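Local coordinates for hypothetical protein Atu0492 (Agrobacterium tumefaciens, PDB 2GMY) that is of unknown function but belongs to the AhpD-like carboxymuconolactone decarboxylase family and is probably involved in antioxidant defence, at residues R33-H36 and L37-R41; E66-I69 and N70-V74; Y81-Q84 and E85-L88; L89-V92 and D93-K97. One frame throughout, in Å; residues are numbered along the deposited sequence.

How the contacts relate
All four contacts are local turns of one all-helical chain. Contact 1 is central: it lies on helix 32-45, and its centre is about 11 to 12 Å from the centre of each of the others. Contacts 3 and 4 follow each other on helix 83-96. The salt bridge from Arg-41 NE to Asp-93 OD1 (2.7 Å) ties contact 1 to contact 4. Contacts 2 and 3 are joined by hydrogen bonds: Trp-68 NE1 is 2.9 Å from Glu-85 OE2, and Tyr-81 OH is 2.6 Å from Trp-68 O. Contacts 2 and 4 have the widest spacing, about 16 Å between centres, yet Met-72 still packs on Leu-89.

Contact 1 (R33-H36 and L37-R41)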
loop_
_atom_site.group_PDB
_atom_site.type_symbol
_atom_site.label_atom_id
_atom_site.label_comp_id
_atom_site.label_asym_id
_atom_site.label_seq_id
_atom_site.Cartn_x
_atom_site.Cartn_y
_atom_site.Cartn_z
ATOM N N ARG A 33 -25.628 -14.455 14.100
ATOM C CA ARG A 33 -25.319 -13.054 13.826
ATOM C C ARG A 33 -23.818 -12.839 13.606
ATOM O O ARG A 33 -23.413 -12.087 12.707
ATOM C CB ARG A 33 -25.804 -12.164 14.966
ATOM C CG ARG A 33 -25.508 -10.705 14.700
ATOM C CD ARG A 33 -25.908 -9.780 15.830
ATOM N NE ARG A 33 -25.246 -10.076 17.094
ATOM C CZ ARG A 33 -25.833 -10.690 18.113
ATOM N NH1 ARG A 33 -27.098 -11.085 18.007
ATOM N NH2 ARG A 33 -25.162 -10.910 19.241
ATOM N N PHE A 34 -23.005 -13.513 14.412
ATOM C CA PHE A 34 -21.543 -13.391 14.304
ATOM C C PHE A 34 -21.020 -14.093 13.051
ATOM O O PHE A 34 -20.082 -13.611 12.397
ATOM C CB PHE A 34 -20.850 -13.926 15.562
ATOM C CG PHE A 34 -21.224 -13.188 16.831
ATOM C CD1 PHE A 34 -21.437 -11.804 16.829
ATOM C CD2 PHE A 34 -21.332 -13.879 18.036
ATOM C CE1 PHE A 34 -21.776 -11.121 18.013
ATOM C CE2 PHE A 34 -21.670 -13.207 19.215
ATOM C CZ PHE A 34 -21.891 -11.825 19.195
ATOM N N ILE A 35 -21.626 -15.232 12.714
ATOM C CA ILE A 35 -21.266 -15.936 11.487
ATOM C C ILE A 35 -21.587 -15.054 10.270
ATOM O O ILE A 35 -20.750 -14.893 9.373
ATOM C CB ILE A 35 -21.944 -17.323 11.401
ATOM C CG1 ILE A 35 -21.453 -18.209 12.551
ATOM C CG2 ILE A 35 -21.635 -17.975 10.044
ATOM C CD1 ILE A 35 -22.148 -19.585 12.606
ATOM N N HIS A 36 -22.781 -14.461 10.255
ATOM C CA HIS A 36 -23.155 -13.532 9.180
ATOM C C HIS A 36 -22.178 -12.368 9.058
ATOM O O HIS A 36 -21.750 -12.008 7.961
ATOM C CB HIS A 36 -24.546 -12.956 9.426
ATOM C CG HIS A 36 -25.636 -13.970 9.338
ATOM N ND1 HIS A 36 -25.668 -14.936 8.357
ATOM C CD2 HIS A 36 -26.748 -14.153 10.090
ATOM C CE1 HIS A 36 -26.753 -15.678 8.512
ATOM N NE2 HIS A 36 -27.422 -15.225 9.558
ATOM N N LEU A 37 -21.843 -11.779 10.193
ATOM C CA LEU A 37 -20.923 -10.643 10.245
ATOM C C LEU A 37 -19.553 -11.010 9.682
ATOM O O LEU A 37 -18.970 -10.262 8.888
ATOM C CB LEU A 37 -20.799 -10.192 11.702
ATOM C CG LEU A 37 -19.892 -8.998 11.984
ATOM C CD1 LEU A 37 -20.364 -8.324 13.254
ATOM C CD2 LEU A 37 -18.405 -9.404 12.064
ATOM N N ILE A 38 -19.016 -12.140 10.132
ATOM C CA ILE A 38 -17.713 -12.610 9.649
ATOM C C ILE A 38 -17.739 -12.794 8.128
ATOM O O ILE A 38 -16.827 -12.331 7.418
ATOM C CB ILE A 38 -17.320 -13.943 10.337
ATOM C CG1 ILE A 38 -16.949 -13.701 11.795
ATOM C CG2 ILE A 38 -16.196 -14.631 9.559
ATOM C CD1 ILE A 38 -17.009 -14.986 12.649
ATOM N N LYS A 39 -18.776 -13.467 7.630
ATOM C CA LYS A 39 -18.846 -13.781 6.201
ATOM C C LYS A 39 -19.027 -12.536 5.351
ATOM O O LYS A 39 -18.374 -12.382 4.314
ATOM C CB LYS A 39 -19.968 -14.772 5.911
ATOM C CG LYS A 39 -19.658 -16.180 6.402
ATOM C CD LYS A 39 -20.878 -17.067 6.207
ATOM C CE LYS A 39 -20.536 -18.501 6.484
ATOM N NZ LYS A 39 -21.559 -19.373 5.852
ATOM N N LEU A 40 -19.905 -11.638 5.792
ATOM C CA LEU A 40 -20.197 -10.440 5.003
ATOM C C LEU A 40 -18.988 -9.515 4.994
ATOM O O LEU A 40 -18.551 -9.058 3.929
ATOM C CB LEU A 40 -21.446 -9.725 5.534
ATOM C CG LEU A 40 -21.843 -8.431 4.808
ATOM C CD1 LEU A 40 -22.027 -8.647 3.302
ATOM C CD2 LEU A 40 -23.105 -7.891 5.435
ATOM N N ARG A 41 -18.420 -9.266 6.165
ATOM C CA ARG A 41 -17.288 -8.326 6.232
ATOM C C ARG A 41 -16.067 -8.808 5.445
ATOM O O ARG A 41 -15.499 -8.039 4.650
ATOM C CB ARG A 41 -16.907 -7.998 7.682
ATOM C CG ARG A 41 -15.720 -7.040 7.804
ATOM C CD ARG A 41 -15.964 -5.681 7.143
ATOM N NE ARG A 41 -14.707 -4.928 7.173
ATOM C CZ ARG A 41 -14.482 -3.821 6.476
ATOM N NH1 ARG A 41 -15.442 -3.299 5.703
ATOM N NH2 ARG A 41 -13.292 -3.230 6.566
#
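Ile-38 packs closely back on the carbonyl of Phe-34, one turn earlier on helix 32-45. Its CG1 lies 3.2 Å from Phe-34 O, and its CD1 follows at 3.4 Å from the same oxygen. The first torsion explains this. CG1 stands beside the backbone N (chi1 -72°), which carries this branch back over the Phe-34 carbonyl; CG2 is the branch anti to N. Phe-34 O also accepts the backbone N-H of Ile-38, at 2.9 Å from Ile-38 N. The oxygen is thus held by one bond and shielded by the isoleucine branch. Leu-37 and Leu-40 place only their CB atoms near the preceding turn, the latter 3.3 Å from His-36 O.

The other flank is looser and partly exposed. Here Lys-39 runs alongside Ile-35, and both side chains point the same way. The lysine chain is extended beyond CG. Its CE touches Ile-35 CG2 at 3.8 Å, a plain apolar contact of methylene against methyl. The same chain starts tighter, with CG 3.4 Å from Ile-35 O. The ammonium end goes on to a salt bridge with Glu-22. His-36 NE2 is hydrogen-bonded to Asp-62. Arg-33 pairs with Glu-31.

Several helices surround this turn. Ile-38 meets Ile-123, Ala-126, Ile-127 and Ile-130 of helix 117-139. Phe-34 and Leu-37 pack on helix 83-96, while His-36, Lys-39 and Leu-40 face helix 49-61.

Contact 2 (E66-I69 and N70-V74)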
loop_
_atom_site.group_PDB
_atom_site.type_symbol
_atom_site.label_atom_id
_atom_site.label_comp_id
_atom_site.label_asym_id
_atom_site.label_seq_id
_atom_site.Cartn_x
_atom_site.Cartn_y
_atom_site.Cartn_z
ATOM N N GLU A 66 -31.286 -3.376 7.526
ATOM C CA GLU A 66 -30.606 -2.931 6.299
ATOM C C GLU A 66 -29.402 -2.040 6.630
ATOM O O GLU A 66 -28.416 -2.034 5.893
ATOM C CB GLU A 66 -31.561 -2.254 5.309
ATOM C CG GLU A 66 -32.710 -3.161 4.829
ATOM C CD GLU A 66 -32.227 -4.450 4.168
ATOM O OE1 GLU A 66 -31.258 -4.402 3.380
ATOM O OE2 GLU A 66 -32.825 -5.516 4.422
ATOM N N GLN A 67 -29.479 -1.307 7.739
ATOM C CA GLN A 67 -28.374 -0.461 8.168
ATOM C C GLN A 67 -27.181 -1.327 8.578
ATOM O O GLN A 67 -26.050 -1.082 8.169
ATOM C CB GLN A 67 -28.824 0.388 9.342
ATOM C CG GLN A 67 -28.151 1.709 9.436
ATOM C CD GLN A 67 -28.817 2.623 10.442
ATOM O OE1 GLN A 67 -29.281 2.180 11.504
ATOM N NE2 GLN A 67 -28.860 3.903 10.122
ATOM N N TRP A 68 -27.448 -2.346 9.384
ATOM C CA TRP A 68 -26.409 -3.286 9.812
ATOM C C TRP A 68 -25.705 -3.893 8.600
ATOM O O TRP A 68 -24.477 -4.049 8.583
ATOM C CB TRP A 68 -27.060 -4.388 10.638
ATOM C CG TRP A 68 -26.153 -5.352 11.352
ATOM C CD1 TRP A 68 -25.761 -5.286 12.656
ATOM C CD2 TRP A 68 -25.596 -6.565 10.826
ATOM N NE1 TRP A 68 -24.980 -6.375 12.973
ATOM C CE2 TRP A 68 -24.866 -7.176 11.869
ATOM C CE3 TRP A 68 -25.644 -7.195 9.571
ATOM C CZ2 TRP A 68 -24.190 -8.385 11.705
ATOM C CZ3 TRP A 68 -24.962 -8.408 9.402
ATOM C CH2 TRP A 68 -24.243 -8.986 10.467
ATOM N N ILE A 69 -26.497 -4.254 7.595
ATOM C CA ILE A 69 -25.991 -4.851 6.346
ATOM C C ILE A 69 -25.208 -3.834 5.498
ATOM O O ILE A 69 -24.054 -4.081 5.112
ATOM C CB ILE A 69 -27.167 -5.433 5.531
ATOM C CG1 ILE A 69 -27.786 -6.626 6.273
ATOM C CG2 ILE A 69 -26.731 -5.819 4.118
ATOM C CD1 ILE A 69 -29.101 -7.121 5.616
ATOM N N ASN A 70 -25.818 -2.685 5.226
ATOM C CA ASN A 70 -25.200 -1.693 4.340
ATOM C C ASN A 70 -23.994 -0.960 4.885
ATOM O O ASN A 70 -23.146 -0.506 4.111
ATOM C CB ASN A 70 -26.230 -0.688 3.874
ATOM C CG ASN A 70 -27.105 -1.258 2.803
ATOM O OD1 ASN A 70 -28.280 -1.546 3.037
ATOM N ND2 ASN A 70 -26.532 -1.468 1.624
ATOM N N LEU A 71 -23.893 -0.834 6.199
ATOM C CA LEU A 71 -22.791 -0.082 6.769
ATOM C C LEU A 71 -21.560 -0.937 7.039
ATOM O O LEU A 71 -20.552 -0.451 7.513
ATOM C CB LEU A 71 -23.229 0.660 8.022
ATOM C CG LEU A 71 -24.051 1.926 7.767
ATOM C CD1 LEU A 71 -24.716 2.300 9.016
ATOM C CD2 LEU A 71 -23.167 3.050 7.310
ATOM N N MET A 72 -21.643 -2.211 6.698
ATOM C CA MET A 72 -20.553 -3.100 7.023
ATOM C C MET A 72 -19.291 -2.768 6.262
ATOM O O MET A 72 -18.213 -3.100 6.677
ATOM C CB MET A 72 -20.893 -4.544 6.781
ATOM C CG MET A 72 -19.807 -5.364 7.326
ATOM S SD MET A 72 -20.234 -5.729 9.003
ATOM C CE MET A 72 -20.835 -7.274 8.485
ATOM N N SER A 73 -19.459 -2.150 5.107
ATOM C CA SER A 73 -18.328 -1.800 4.283
ATOM C C SER A 73 -17.528 -0.673 4.925
ATOM O O SER A 73 -16.405 -0.454 4.566
ATOM C CB SER A 73 -18.794 -1.385 2.890
ATOM O OG SER A 73 -19.569 -0.231 2.945
ATOM N N VAL A 74 -18.136 0.014 5.886
ATOM C CA VAL A 74 -17.581 1.234 6.483
ATOM C C VAL A 74 -17.807 1.234 8.002
ATOM O O VAL A 74 -18.028 2.266 8.629
ATOM C CB VAL A 74 -18.180 2.518 5.807
ATOM C CG1 VAL A 74 -17.744 2.619 4.343
ATOM C CG2 VAL A 74 -19.707 2.537 5.905
HETATM O O HOH W 1 -21.909 -3.322 3.427
#
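Trp-68 and Met-72 meet one turn apart, with the sulfur standing over the six-membered ring of the indole. Met-72 SD is 5.4 Å from the centroid of that Trp-68 ring and only 7° off its normal. It lies above the face, but at some distance. The methyl comes closer, with Met-72 CE 4.3 Å from Trp-68 CH2, and it approaches obliquely. Met-72 starts with CG opposite the backbone N (chi1 -172°). Its chain then bends at both later torsions, which folds the thioether toward the indole. Ile-69 CG1 lies at the edge of the same indole, in its plane.

Gln-67 and Leu-71 are arranged differently. They run side by side and point the same way. Gln-67 CG touches Leu-71 CD1 at 3.5 Å, so the methylene part of the glutamine does the packing. Its amide reaches Asp-53 of the second subunit. Glu-66 and Asn-70 slant across each other, and Glu-66 OE2 makes a salt bridge with Arg-60 of the same chain.

The backbone bond from Asn-70 N to Glu-66 O is short, at 2.8 Å. Leu-71 N bonds to Gln-67 O in the same i to i+4 way. Only then does the pattern change: Met-72 N bonds to Ile-69 O, three residues back, weakly at 3.4 Å. One water donates to Ile-69 O at 2.8 Å and makes weak bonds to Asn-70 O, as donor, and Ser-73 N, as acceptor.

The methionine over the tryptophan is a Met-aromatic contact between residues i and i+4. It sits in an all-helical AhpD-like fold, where both residues also pack on helix 32-45.

Contact 3 (Y81-Q84 and E85-L88); sequences YTEQ and ERAL
Thr-82 and Glu-85 form a capping box at the start of helix 83-96, Thr-82 being the N-cap. Two reciprocal hydrogen bonds define it. Glu-85 N donates to Thr-82 OG1 at 3.0 Å, and Thr-82 N donates to Glu-85 OE1 at 2.9 Å. The hydroxyl reaches its donor because OG1 sits between the backbone N and the carbonyl carbon (chi1 72°). Glu-85 OE1 is met on its anti side, 19° out of the carboxylate plane. The box thus satisfies backbone N-H groups at the helix start, where no earlier turn supplies acceptors. The other oxygen, OE2, accepts from Trp-68 NE1 and has Arg-33 as a long, weak ionic partner. Regular helix bonding begins with Arg-86 N to Thr-82 O, 2.8 Å.

Packing contacts surround the box. The Tyr-81 side chain crosses Glu-85 at about a right angle, and Glu-85 OE1 lies at the edge of the ring, 3.7 Å from Tyr-81 CD1. Tyr-81 CB also packs on Arg-86 CG, 4.0 Å away.

Charge and water make a third group. Glu-83 and Arg-86 run side by side without a salt bridge, and the guanidinium bonds to the carbonyls of Trp-75 and Arg-76. One water joins Tyr-81 O to Arg-86 NH1. Another donates to Glu-83 OE1 and accepts from Arg-86 NE, lying in the guanidinium plane 2.8 Å from that NE.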
loop_
_atom_site.group_PDB
_atom_site.type_symbol
_atom_site.label_atom_id
_atom_site.label_comp_id
_atom_site.label_asym_id
_atom_site.label_seq_id
_atom_site.Cartn_x
_atom_site.Cartn_y
_atom_site.Cartn_z
ATOM N N TYR A 81 -23.069 -0.687 15.165
ATOM C CA TYR A 81 -22.490 -1.908 15.758
ATOM C C TYR A 81 -22.245 -1.821 17.262
ATOM O O TYR A 81 -21.778 -0.794 17.770
ATOM C CB TYR A 81 -21.211 -2.321 14.997
ATOM C CG TYR A 81 -21.531 -2.416 13.531
ATOM C CD1 TYR A 81 -22.324 -3.459 13.034
ATOM C CD2 TYR A 81 -21.129 -1.416 12.650
ATOM C CE1 TYR A 81 -22.682 -3.510 11.687
ATOM C CE2 TYR A 81 -21.460 -1.463 11.301
ATOM C CZ TYR A 81 -22.245 -2.512 10.830
ATOM O OH TYR A 81 -22.589 -2.559 9.504
ATOM N N THR A 82 -22.554 -2.909 17.964
ATOM C CA THR A 82 -22.283 -3.011 19.395
ATOM C C THR A 82 -20.775 -3.093 19.656
ATOM O O THR A 82 -19.995 -3.379 18.742
ATOM C CB THR A 82 -22.936 -4.270 19.992
ATOM O OG1 THR A 82 -22.230 -5.429 19.542
ATOM C CG2 THR A 82 -24.416 -4.381 19.575
ATOM N N GLU A 83 -20.346 -2.879 20.900
ATOM C CA GLU A 83 -18.917 -2.974 21.194
ATOM C C GLU A 83 -18.387 -4.382 20.898
ATOM O O GLU A 83 -17.287 -4.539 20.378
ATOM C CB GLU A 83 -18.597 -2.547 22.632
ATOM C CG GLU A 83 -18.782 -1.034 22.848
ATOM C CD GLU A 83 -18.022 -0.176 21.823
ATOM O OE1 GLU A 83 -16.790 -0.361 21.676
ATOM O OE2 GLU A 83 -18.652 0.694 21.164
ATOM N N GLN A 84 -19.197 -5.392 21.193
ATOM C CA GLN A 84 -18.825 -6.767 20.881
ATOM C C GLN A 84 -18.667 -6.966 19.370
ATOM O O GLN A 84 -17.684 -7.558 18.925
ATOM C CB GLN A 84 -19.873 -7.737 21.403
ATOM C CG GLN A 84 -19.508 -9.187 21.166
ATOM C CD GLN A 84 -20.483 -10.140 21.826
ATOM O OE1 GLN A 84 -21.688 -9.885 21.867
ATOM N NE2 GLN A 84 -19.965 -11.273 22.314
ATOM N N GLU A 85 -19.637 -6.481 18.595
ATOM C CA GLU A 85 -19.537 -6.553 17.120
ATOM C C GLU A 85 -18.294 -5.817 16.612
ATOM O O GLU A 85 -17.597 -6.309 15.703
ATOM C CB GLU A 85 -20.786 -5.984 16.448
ATOM C CG GLU A 85 -21.990 -6.880 16.640
ATOM C CD GLU A 85 -23.289 -6.275 16.128
ATOM O OE1 GLU A 85 -23.467 -5.040 16.218
ATOM O OE2 GLU A 85 -24.139 -7.050 15.645
ATOM N N ARG A 86 -18.014 -4.645 17.183
ATOM C CA ARG A 86 -16.800 -3.915 16.803
ATOM C C ARG A 86 -15.525 -4.689 17.085
ATOM O O ARG A 86 -14.575 -4.640 16.299
ATOM C CB ARG A 86 -16.719 -2.541 17.471
ATOM C CG ARG A 86 -17.806 -1.616 17.009
ATOM C CD ARG A 86 -17.672 -0.246 17.668
ATOM N NE ARG A 86 -16.537 0.509 17.128
ATOM C CZ ARG A 86 -16.545 1.147 15.956
ATOM N NH1 ARG A 86 -17.633 1.146 15.186
ATOM N NH2 ARG A 86 -15.452 1.782 15.549
ATOM N N ALA A 87 -15.505 -5.402 18.208
ATOM C CA ALA A 87 -14.350 -6.207 18.574
ATOM C C ALA A 87 -14.163 -7.302 17.529
ATOM O O ALA A 87 -13.060 -7.553 17.051
ATOM C CB ALA A 87 -14.564 -6.807 19.941
ATOM N N LEU A 88 -15.261 -7.944 17.157
ATOM C CA LEU A 88 -15.214 -8.997 16.155
ATOM C C LEU A 88 -14.782 -8.442 14.791
ATOM O O LEU A 88 -13.902 -8.999 14.151
ATOM C CB LEU A 88 -16.583 -9.679 16.058
ATOM C CG LEU A 88 -16.741 -10.826 15.059
ATOM C CD1 LEU A 88 -15.641 -11.878 15.207
ATOM C CD2 LEU A 88 -18.134 -11.456 15.203
HETATM O O HOH W 2 -20.396 1.092 16.414
HETATM O O HOH W 3 -14.727 0.616 19.300
#

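Contact 4 (L89-V92 and D93-K97)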
loop_
_atom_site.group_PDB
_atom_site.type_symbol
_atom_site.label_atom_id
_atom_site.label_comp_id
_atom_site.label_asym_id
_atom_site.label_seq_id
_atom_site.Cartn_x
_atom_site.Cartn_y
_atom_site.Cartn_z
ATOM N N LEU A 89 -15.385 -7.328 14.372
ATOM C CA LEU A 89 -15.045 -6.692 13.082
ATOM C C LEU A 89 -13.553 -6.348 12.989
ATOM O O LEU A 89 -12.914 -6.576 11.956
ATOM C CB LEU A 89 -15.902 -5.443 12.865
ATOM C CG LEU A 89 -17.345 -5.745 12.461
ATOM C CD1 LEU A 89 -18.274 -4.585 12.794
ATOM C CD2 LEU A 89 -17.435 -6.124 10.974
ATOM N N GLY A 90 -12.989 -5.819 14.074
ATOM C CA GLY A 90 -11.544 -5.515 14.103
ATOM C C GLY A 90 -10.696 -6.743 13.807
ATOM O O GLY A 90 -9.670 -6.667 13.095
ATOM N N TRP A 91 -11.134 -7.889 14.331
ATOM C CA TRP A 91 -10.406 -9.139 14.141
ATOM C C TRP A 91 -10.637 -9.693 12.742
ATOM O O TRP A 91 -9.694 -10.173 12.088
ATOM C CB TRP A 91 -10.841 -10.151 15.188
ATOM C CG TRP A 91 -10.016 -11.396 15.260
ATOM C CD1 TRP A 91 -10.453 -12.680 15.049
ATOM C CD2 TRP A 91 -8.623 -11.504 15.601
ATOM N NE1 TRP A 91 -9.429 -13.573 15.241
ATOM C CE2 TRP A 91 -8.294 -12.884 15.577
ATOM C CE3 TRP A 91 -7.628 -10.579 15.925
ATOM C CZ2 TRP A 91 -7.003 -13.355 15.859
ATOM C CZ3 TRP A 91 -6.336 -11.053 16.217
ATOM C CH2 TRP A 91 -6.048 -12.430 16.184
ATOM N N VAL A 92 -11.883 -9.639 12.274
ATOM C CA VAL A 92 -12.142 -10.032 10.886
ATOM C C VAL A 92 -11.238 -9.252 9.926
ATOM O O VAL A 92 -10.609 -9.836 9.036
ATOM C CB VAL A 92 -13.623 -9.866 10.514
ATOM C CG1 VAL A 92 -13.845 -10.098 9.017
ATOM C CG2 VAL A 92 -14.468 -10.827 11.332
ATOM N N ASP A 93 -11.171 -7.936 10.112
ATOM C CA ASP A 93 -10.319 -7.101 9.270
ATOM C C ASP A 93 -8.836 -7.500 9.382
ATOM O O ASP A 93 -8.171 -7.722 8.356
ATOM C CB ASP A 93 -10.502 -5.635 9.657
ATOM C CG ASP A 93 -11.833 -5.070 9.188
ATOM O OD1 ASP A 93 -12.729 -5.854 8.813
ATOM O OD2 ASP A 93 -11.973 -3.828 9.196
ATOM N N ALA A 94 -8.332 -7.607 10.611
ATOM C CA ALA A 94 -6.898 -7.869 10.828
ATOM C C ALA A 94 -6.472 -9.213 10.244
ATOM O O ALA A 94 -5.399 -9.344 9.631
ATOM C CB ALA A 94 -6.555 -7.800 12.329
ATOM N N VAL A 95 -7.340 -10.214 10.418
ATOM C CA VAL A 95 -7.031 -11.585 10.011
ATOM C C VAL A 95 -7.263 -11.766 8.515
ATOM O O VAL A 95 -6.521 -12.469 7.842
ATOM C CB VAL A 95 -7.826 -12.606 10.851
ATOM C CG1 VAL A 95 -7.594 -14.034 10.370
ATOM C CG2 VAL A 95 -7.407 -12.501 12.308
ATOM N N THR A 96 -8.296 -11.121 7.979
ATOM C CA THR A 96 -8.501 -11.178 6.526
ATOM C C THR A 96 -7.295 -10.570 5.790
ATOM O O THR A 96 -6.883 -11.058 4.746
ATOM C CB THR A 96 -9.828 -10.510 6.131
ATOM O OG1 THR A 96 -10.904 -11.292 6.665
ATOM C CG2 THR A 96 -9.984 -10.433 4.631
ATOM N N LYS A 97 -6.731 -9.519 6.376
ATOM C CA LYS A 97 -5.556 -8.863 5.807
ATOM C C LYS A 97 -4.290 -9.243 6.572
ATOM O O LYS A 97 -3.433 -8.391 6.842
ATOM C CB LYS A 97 -5.736 -7.342 5.791
ATOM C CG LYS A 97 -6.891 -6.877 4.909
ATOM C CD LYS A 97 -7.029 -5.347 4.935
ATOM C CE LYS A 97 -7.321 -4.829 6.341
ATOM N NZ LYS A 97 -8.686 -5.219 6.788
#
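The Trp-91 indole carries Val-95 CG2 over one face, 3.4 Å above the ring plane. This is a CH-pi contact. Val-95 CG2 is 3.6 Å from the centroid of the five-membered ring and 20° off its normal. The methyl gets there because CG2 stands beside the backbone N of Val-95, with CG1 opposite that N (chi1 176°). The indole also meets the Phe-108 ring, with planes at about 50°, and Trp-91 NE1 is hydrogen-bonded to Thr-124.

Two carbonyls each take two donors. Val-92 O accepts Thr-96 N and Thr-96 OG1, both at 2.8 Å and from opposite faces of its plane. Asp-93 O accepts Lys-97 N, and also Lys-97 NZ, which is 3.0 Å away and above the carbonyl plane.

Near the end of helix 83-96 the lysine and threonine side chains thus add bonds to the i to i+4 main-chain pattern. Several polar side chains have partners here: Asp-93 makes a salt bridge with Arg-41 through OD1 and a hydrogen bond with Trp-75 through OD2, and Thr-96 OG1 also pairs with Asn-131. Arg-135 of the third subunit bonds to Thr-96 O, so the chemistry implies a helix end tied into the assembly.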